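Local coordinates for putative beta-lactamase-inhibitor-like PepSY-like domain-containing protein (Bacteroides vulgatus ATCC 8482, PDB 3ELG), which is of unknown function but is a putative periplasmic protein with a beta-lactamase-inhibitor-like fold, related to the PepSY-like family, at residues T42-E54 with F57-K69. Numbering follows the deposited sequence.
Sequences TTSYDVKLADGIE and FNSKGEWLEIDCK
Glu54 OE2 is gripped by Lys69 and, in the conformer given, by Lys48. Lys69 NZ forms a salt bridge to Glu54 OE2 at 2.9 Å. Lys48 NZ makes a second salt bridge to Glu54 OE2, on its anti lone pair, and also donates to Gly52 O. Glu54 runs extended beyond CG (chi2 178°), which carries its carboxylate out to both lysines. A bend at chi2 (-58°) brings the Lys69 chain past Gly52 O to Glu54. Lys69 CE comes within 3.3 Å of Gly52 O, and Lys69 NZ also bridges to Asp67 OD2 from above that carboxylate plane. Lys69, shared by both carboxylates, probably offsets the like charges of Glu54 and Asp67. In the backbone, Glu54 and Asp67 form an antiparallel hydrogen-bonded pair: Asp67 N donates to Glu54 O and Glu54 N to Asp67 O. Strands 43-49, 54-57 and 63-67 are consecutive neighbours in the antiparallel sheet of the BLIP-like fold, so the contact spans two hairpins. The type I turn Leu49-Gly52 closes the first, and Asn58-Gly61 the second. Asn58 OD1 takes Lys60 N, an Asx turn, and Glu62 N just past the turn, from opposite faces of its amide plane. Tyr45 and Phe57 make the other hydrogen-bonded pair. Val47 CG2 packs against the edge of the Phe57 ring, 3.9 Å from Phe57 CE1. The Tyr45 ring sets its edge against Asn58 O, 3.5 Å from Tyr45 CD1. A water links Tyr45 OH to Ser59 O.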
ATOM      1  N   THR A  42      -6.841 -16.810  -4.663  1.00 15.23           N
ATOM      2  CA  THR A  42      -5.426 -16.324  -4.603  1.00 16.03           C
ATOM      3  C   THR A  42      -5.177 -15.765  -3.231  1.00 16.41           C
ATOM      4  O   THR A  42      -6.035 -15.095  -2.686  1.00 17.05           O
ATOM      5  CB  THR A  42      -5.220 -15.248  -5.682  1.00 17.75           C
ATOM      6  OG1 THR A  42      -5.344 -15.875  -6.980  1.00 24.65           O
ATOM      7  CG2 THR A  42      -3.882 -14.566  -5.591  1.00 20.80           C
ATOM      8  N   THR A  43      -3.985 -16.037  -2.703  1.00 14.68           N
ATOM      9  CA  THR A  43      -3.606 -15.570  -1.376  1.00 16.38           C
ATOM     10  C   THR A  43      -3.063 -14.155  -1.400  1.00 17.31           C
ATOM     11  O   THR A  43      -2.306 -13.768  -2.286  1.00 16.60           O
ATOM     12  CB  THR A  43      -2.589 -16.533  -0.732  1.00 16.20           C
ATOM     13  OG1 THR A  43      -3.133 -17.874  -0.685  1.00 20.51           O
ATOM     14  CG2 THR A  43      -2.215 -16.054   0.688  1.00 19.08           C
ATOM     15  N   SER A  44      -3.548 -13.369  -0.448  1.00 15.58           N
ATOM     16  CA  SER A  44      -2.970 -12.069  -0.093  1.00 16.13           C
ATOM     17  C   SER A  44      -2.783 -11.972   1.401  1.00 14.29           C
ATOM     18  O   SER A  44      -3.270 -12.764   2.185  1.00 15.66           O
ATOM     19  CB  SER A  44      -3.764 -10.873  -0.632  1.00 20.24           C
ATOM     20  OG  SER A  44      -5.080 -10.864  -0.127  1.00 25.36           O
ATOM     21  N   TYR A  45      -1.998 -10.978   1.743  1.00 14.22           N
ATOM     22  CA  TYR A  45      -1.577 -10.748   3.114  1.00 12.90           C
ATOM     23  C   TYR A  45      -1.913  -9.310   3.485  1.00 17.58           C
ATOM     24  O   TYR A  45      -1.447  -8.359   2.868  1.00 17.46           O
ATOM     25  CB  TYR A  45      -0.049 -10.937   3.246  1.00 12.47           C
ATOM     26  CG  TYR A  45       0.396 -12.313   2.814  1.00 12.94           C
ATOM     27  CD1 TYR A  45       0.609 -12.624   1.472  1.00 12.86           C
ATOM     28  CD2 TYR A  45       0.478 -13.331   3.738  1.00 14.11           C
ATOM     29  CE1 TYR A  45       0.976 -13.907   1.084  1.00 16.66           C
ATOM     30  CE2 TYR A  45       0.816 -14.603   3.391  1.00 13.76           C
ATOM     31  CZ  TYR A  45       1.048 -14.911   2.042  1.00 15.48           C
ATOM     32  OH  TYR A  45       1.385 -16.205   1.674  1.00 18.24           O
ATOM     33  N   ASP A  46      -2.735  -9.180   4.502  0.50 14.67           N
ATOM     34  CA  ASP A  46      -3.078  -7.881   5.032  0.50 16.63           C
ATOM     35  C   ASP A  46      -2.417  -7.738   6.374  0.50 17.09           C
ATOM     36  O   ASP A  46      -2.728  -8.464   7.318  0.50 16.43           O
ATOM     37  CB  ASP A  46      -4.590  -7.742   5.157  0.50 19.52           C
ATOM     38  CG  ASP A  46      -5.273  -7.570   3.813  0.50 22.79           C
ATOM     39  OD1 ASP A  46      -4.686  -6.966   2.879  0.50 35.09           O
ATOM     40  OD2 ASP A  46      -6.424  -8.033   3.691  0.50 45.81           O
ATOM     41  N   VAL A  47      -1.472  -6.817   6.436  1.00 13.90           N
ATOM     42  CA  VAL A  47      -0.605  -6.682   7.602  1.00 15.09           C
ATOM     43  C   VAL A  47      -0.855  -5.411   8.356  1.00 15.96           C
ATOM     44  O   VAL A  47      -0.856  -4.350   7.788  1.00 15.79           O
ATOM     45  CB  VAL A  47       0.884  -6.697   7.133  1.00 15.12           C
ATOM     46  CG1 VAL A  47       1.814  -6.585   8.334  1.00 19.35           C
ATOM     47  CG2 VAL A  47       1.175  -7.962   6.275  1.00 15.97           C
ATOM     48  N   LYS A  48      -1.082  -5.535   9.660  0.50 13.37           N
ATOM     49  CA  LYS A  48      -1.174  -4.391  10.545  0.50 13.31           C
ATOM     50  C   LYS A  48       0.150  -4.248  11.258  0.50 12.08           C
ATOM     51  O   LYS A  48       0.691  -5.245  11.796  0.50  9.20           O
ATOM     52  CB  LYS A  48      -2.282  -4.621  11.585  0.50 11.76           C
ATOM     53  CG  LYS A  48      -2.481  -3.512  12.562  0.50 15.44           C
ATOM     54  CD  LYS A  48      -2.882  -2.249  11.860  0.50 13.41           C
ATOM     55  CE  LYS A  48      -4.366  -2.009  11.850  0.50 16.38           C
ATOM     56  NZ  LYS A  48      -4.636  -0.529  11.772  0.50 16.43           N
ATOM     57  N   LEU A  49       0.702  -3.036  11.203  1.00 11.78           N
ATOM     58  CA  LEU A  49       1.896  -2.722  11.976  1.00 11.37           C
ATOM     59  C   LEU A  49       1.476  -2.172  13.353  1.00 12.67           C
ATOM     60  O   LEU A  49       0.358  -1.682  13.503  1.00 13.86           O
ATOM     61  CB  LEU A  49       2.752  -1.719  11.232  1.00 13.59           C
ATOM     62  CG  LEU A  49       3.164  -2.155   9.844  1.00 13.12           C
ATOM     63  CD1 LEU A  49       4.136  -1.045   9.214  1.00 16.66           C
ATOM     64  CD2 LEU A  49       3.804  -3.562   9.787  1.00 14.98           C
ATOM     65  N   ALA A  50       2.380  -2.261  14.318  1.00 15.06           N
ATOM     66  CA  ALA A  50       2.051  -1.940  15.704  1.00 13.75           C
ATOM     67  C   ALA A  50       1.667  -0.472  15.867  1.00 16.89           C
ATOM     68  O   ALA A  50       0.897  -0.116  16.760  1.00 16.12           O
ATOM     69  CB  ALA A  50       3.230  -2.322  16.670  1.00 16.19           C
ATOM     70  N   ASP A  51       2.192   0.366  14.991  1.00 15.30           N
ATOM     71  CA  ASP A  51       1.877   1.791  14.966  1.00 15.57           C
ATOM     72  C   ASP A  51       0.611   2.170  14.202  1.00 16.41           C
ATOM     73  O   ASP A  51       0.236   3.349  14.106  1.00 17.44           O
ATOM     74  CB  ASP A  51       3.087   2.613  14.473  1.00 18.75           C
ATOM     75  CG  ASP A  51       3.340   2.504  12.991  1.00 22.71           C
ATOM     76  OD1 ASP A  51       2.658   1.719  12.304  1.00 16.57           O
ATOM     77  OD2 ASP A  51       4.285   3.200  12.522  1.00 21.01           O
ATOM     78  N   GLY A  52      -0.065   1.162  13.683  1.00 15.85           N
ATOM     79  CA  GLY A  52      -1.362   1.358  13.032  1.00 14.37           C
ATOM     80  C   GLY A  52      -1.311   1.349  11.508  1.00 14.12           C
ATOM     81  O   GLY A  52      -2.325   1.274  10.830  1.00 15.18           O
ATOM     82  N   ILE A  53      -0.109   1.468  10.948  1.00 13.86           N
ATOM     83  CA  ILE A  53       0.022   1.379   9.494  1.00 14.66           C
ATOM     84  C   ILE A  53      -0.507   0.041   8.977  1.00 15.23           C
ATOM     85  O   ILE A  53      -0.319  -0.985   9.622  1.00 14.07           O
ATOM     86  CB  ILE A  53       1.489   1.634   9.034  1.00 13.71           C
ATOM     87  CG1 ILE A  53       1.893   3.101   9.322  1.00 15.60           C
ATOM     88  CG2 ILE A  53       1.720   1.279   7.558  1.00 15.13           C
ATOM     89  CD1 ILE A  53       3.370   3.349   9.060  1.00 16.41           C
ATOM     90  N   GLU A  54      -1.126   0.051   7.779  1.00 13.51           N
ATOM     91  CA  GLU A  54      -1.686  -1.173   7.197  1.00 12.27           C
ATOM     92  C   GLU A  54      -1.113  -1.319   5.804  1.00 13.84           C
ATOM     93  O   GLU A  54      -1.098  -0.361   5.007  1.00 15.98           O
ATOM     94  CB  GLU A  54      -3.223  -1.073   7.141  1.00 15.57           C
ATOM     95  CG  GLU A  54      -3.822  -0.926   8.500  1.00 18.06           C
ATOM     96  CD  GLU A  54      -5.335  -0.768   8.470  1.00 34.30           C
ATOM     97  OE1 GLU A  54      -5.925  -0.946   7.397  1.00 33.43           O
ATOM     98  OE2 GLU A  54      -5.917  -0.443   9.526  1.00 35.32           O
ATOM     99  N   PHE A  57      -0.192  -7.120   0.667  1.00 13.67           N
ATOM    100  CA  PHE A  57       0.739  -7.730  -0.261  1.00 12.43           C
ATOM    101  C   PHE A  57       0.073  -8.853  -1.048  1.00 13.25           C
ATOM    102  O   PHE A  57      -0.854  -9.532  -0.543  1.00 14.51           O
ATOM    103  CB  PHE A  57       1.922  -8.363   0.448  1.00 13.00           C
ATOM    104  CG  PHE A  57       2.710  -7.396   1.288  1.00 13.29           C
ATOM    105  CD1 PHE A  57       2.380  -7.184   2.614  1.00 14.44           C
ATOM    106  CD2 PHE A  57       3.815  -6.734   0.767  1.00 15.20           C
ATOM    107  CE1 PHE A  57       3.104  -6.296   3.366  1.00 14.53           C
ATOM    108  CE2 PHE A  57       4.533  -5.816   1.507  1.00 12.46           C
ATOM    109  CZ  PHE A  57       4.209  -5.606   2.814  1.00 13.61           C
ATOM    110  N   ASN A  58       0.576  -9.065  -2.250  1.00 14.33           N
ATOM    111  CA  ASN A  58       0.102 -10.216  -3.052  1.00 15.14           C
ATOM    112  C   ASN A  58       0.770 -11.487  -2.644  1.00 14.78           C
ATOM    113  O   ASN A  58       1.518 -11.530  -1.676  1.00 15.94           O
ATOM    114  CB  ASN A  58       0.188  -9.963  -4.576  1.00 15.79           C
ATOM    115  CG  ASN A  58       1.605  -9.931  -5.104  1.00 14.25           C
ATOM    116  OD1 ASN A  58       2.561 -10.329  -4.428  1.00 16.69           O
ATOM    117  ND2 ASN A  58       1.751  -9.498  -6.381  1.00 14.51           N
ATOM    118  N   SER A  59       0.484 -12.532  -3.412  1.00 15.52           N
ATOM    119  CA  SER A  59       0.898 -13.882  -3.034  1.00 17.66           C
ATOM    120  C   SER A  59       2.395 -14.047  -3.021  1.00 16.61           C
ATOM    121  O   SER A  59       2.928 -14.950  -2.338  1.00 19.37           O
ATOM    122  CB  SER A  59       0.219 -14.961  -3.885  1.00 18.90           C
ATOM    123  OG  SER A  59       0.728 -14.939  -5.199  1.00 18.87           O
ATOM    124  N   LYS A  60       3.058 -13.157  -3.764  1.00 17.53           N
ATOM    125  CA  LYS A  60       4.510 -13.119  -3.919  1.00 17.09           C
ATOM    126  C   LYS A  60       5.202 -12.120  -3.000  1.00 17.54           C
ATOM    127  O   LYS A  60       6.438 -11.965  -3.027  1.00 19.11           O
ATOM    128  CB  LYS A  60       4.864 -12.811  -5.364  1.00 21.78           C
ATOM    129  CG  LYS A  60       4.366 -13.888  -6.282  1.00 24.32           C
ATOM    130  CD  LYS A  60       4.408 -13.467  -7.727  1.00 35.71           C
ATOM    131  CE  LYS A  60       5.812 -13.117  -8.150  1.00 44.16           C
ATOM    132  NZ  LYS A  60       5.936 -13.156  -9.645  1.00 47.77           N
ATOM    133  N   GLY A  61       4.418 -11.461  -2.165  1.00 16.57           N
ATOM    134  CA  GLY A  61       4.989 -10.468  -1.264  1.00 16.88           C
ATOM    135  C   GLY A  61       5.239  -9.098  -1.893  1.00 15.82           C
ATOM    136  O   GLY A  61       5.932  -8.251  -1.324  1.00 17.71           O
ATOM    137  N   GLU A  62       4.671  -8.869  -3.075  1.00 13.97           N
ATOM    138  CA  GLU A  62       4.709  -7.518  -3.683  1.00 15.04           C
ATOM    139  C   GLU A  62       3.575  -6.647  -3.173  1.00 12.94           C
ATOM    140  O   GLU A  62       2.442  -7.063  -3.055  1.00 13.52           O
ATOM    141  CB  GLU A  62       4.636  -7.591  -5.196  1.00 12.32           C
ATOM    142  CG  GLU A  62       5.779  -8.414  -5.772  1.00 15.47           C
ATOM    143  CD  GLU A  62       5.535  -8.883  -7.171  1.00 29.62           C
ATOM    144  OE1 GLU A  62       4.392  -9.218  -7.547  1.00 18.15           O
ATOM    145  OE2 GLU A  62       6.539  -8.970  -7.898  1.00 34.26           O
ATOM    146  N   TRP A  63       3.903  -5.442  -2.769  1.00 13.85           N
ATOM    147  CA  TRP A  63       2.868  -4.613  -2.162  1.00 12.58           C
ATOM    148  C   TRP A  63       1.770  -4.216  -3.136  1.00 13.58           C
ATOM    149  O   TRP A  63       2.024  -3.987  -4.338  1.00 14.78           O
ATOM    150  CB  TRP A  63       3.444  -3.379  -1.481  1.00 13.78           C
ATOM    151  CG  TRP A  63       4.023  -2.412  -2.382  1.00 18.11           C
ATOM    152  CD1 TRP A  63       5.318  -2.350  -2.808  1.00 19.71           C
ATOM    153  CD2 TRP A  63       3.350  -1.280  -2.973  1.00 18.76           C
ATOM    154  NE1 TRP A  63       5.490  -1.258  -3.631  1.00 20.17           N
ATOM    155  CE2 TRP A  63       4.300  -0.597  -3.764  1.00 20.41           C
ATOM    156  CE3 TRP A  63       2.039  -0.794  -2.914  1.00 15.66           C
ATOM    157  CZ2 TRP A  63       3.974   0.559  -4.461  1.00 18.17           C
ATOM    158  CZ3 TRP A  63       1.718   0.322  -3.577  1.00 17.04           C
ATOM    159  CH2 TRP A  63       2.669   0.972  -4.396  1.00 15.62           C
ATOM    160  N   LEU A  64       0.555  -4.177  -2.562  1.00 13.74           N
ATOM    161  CA  LEU A  64      -0.655  -3.749  -3.248  1.00 14.78           C
ATOM    162  C   LEU A  64      -1.221  -2.444  -2.688  1.00 14.48           C
ATOM    163  O   LEU A  64      -1.798  -1.637  -3.409  1.00 14.88           O
ATOM    164  CB  LEU A  64      -1.745  -4.830  -3.169  1.00 13.97           C
ATOM    165  CG  LEU A  64      -1.387  -6.203  -3.716  1.00 13.20           C
ATOM    166  CD1 LEU A  64      -2.523  -7.190  -3.493  1.00 15.32           C
ATOM    167  CD2 LEU A  64      -1.008  -6.021  -5.137  1.00 14.26           C
ATOM    168  N   GLU A  65      -1.123  -2.274  -1.376  0.50 14.13           N
ATOM    169  CA  GLU A  65      -1.630  -1.088  -0.740  0.50 15.93           C
ATOM    170  C   GLU A  65      -0.738  -0.758   0.417  0.50 16.38           C
ATOM    171  O   GLU A  65      -0.278  -1.634   1.154  0.50 14.45           O
ATOM    172  CB  GLU A  65      -3.061  -1.279  -0.269  0.50 18.82           C
ATOM    173  CG  GLU A  65      -3.624  -0.047   0.378  0.50 19.38           C
ATOM    174  CD  GLU A  65      -4.982  -0.285   0.925  0.50 27.78           C
ATOM    175  OE1 GLU A  65      -5.934  -0.355   0.113  0.50 32.04           O
ATOM    176  OE2 GLU A  65      -5.098  -0.413   2.163  0.50 23.19           O
ATOM    177  N   ILE A  66      -0.468   0.533   0.526  1.00 15.15           N
ATOM    178  CA  ILE A  66       0.315   1.084   1.630  1.00 12.36           C
ATOM    179  C   ILE A  66      -0.497   2.203   2.247  1.00 15.04           C
ATOM    180  O   ILE A  66      -0.670   3.266   1.634  1.00 17.71           O
ATOM    181  CB  ILE A  66       1.681   1.607   1.170  1.00 14.40           C
ATOM    182  CG1 ILE A  66       2.511   0.496   0.551  1.00 14.07           C
ATOM    183  CG2 ILE A  66       2.468   2.261   2.324  1.00 16.01           C
ATOM    184  CD1 ILE A  66       3.694   0.986  -0.245  1.00 14.86           C
ATOM    185  N   ASP A  67      -0.973   1.971   3.472  1.00 15.50           N
ATOM    186  CA  ASP A  67      -1.851   2.923   4.176  1.00 13.05           C
ATOM    187  C   ASP A  67      -1.186   3.463   5.444  1.00 14.55           C
ATOM    188  O   ASP A  67      -1.154   2.796   6.482  1.00 14.72           O
ATOM    189  CB  ASP A  67      -3.225   2.301   4.486  1.00 15.90           C
ATOM    190  CG  ASP A  67      -4.216   3.296   5.066  1.00 20.55           C
ATOM    191  OD1 ASP A  67      -3.862   4.483   5.284  1.00 17.40           O
ATOM    192  OD2 ASP A  67      -5.390   2.876   5.255  1.00 21.79           O
ATOM    193  N   CYS A  68      -0.636   4.666   5.315  1.00 14.30           N
ATOM    194  CA  CYS A  68       0.059   5.318   6.439  1.00 15.95           C
ATOM    195  C   CYS A  68      -0.815   6.201   7.312  1.00 15.94           C
ATOM    196  O   CYS A  68      -0.334   6.899   8.188  1.00 17.29           O
ATOM    197  CB  CYS A  68       1.268   6.062   5.957  1.00 16.74           C
ATOM    198  SG  CYS A  68       2.505   4.923   5.202  1.00 18.46           S
ATOM    199  N   LYS A  69      -2.112   6.077   7.077  1.00 17.36           N
ATOM    200  CA  LYS A  69      -3.140   6.650   7.929  1.00 17.92           C
ATOM    201  C   LYS A  69      -3.135   8.179   7.891  1.00 18.95           C
ATOM    202  O   LYS A  69      -3.751   8.761   7.009  1.00 19.29           O
ATOM    203  CB  LYS A  69      -2.988   6.118   9.330  1.00 17.30           C
ATOM    204  CG  LYS A  69      -3.133   4.588   9.385  1.00 21.87           C
ATOM    205  CD  LYS A  69      -4.462   4.128   8.849  1.00 26.87           C
ATOM    206  CE  LYS A  69      -4.675   2.658   9.061  1.00 30.84           C
ATOM    207  NZ  LYS A  69      -5.864   2.150   8.292  1.00 38.75           N
TER
HETATM  208  O   HOH W   1       1.421 -16.661  -0.757  1.00 21.61           O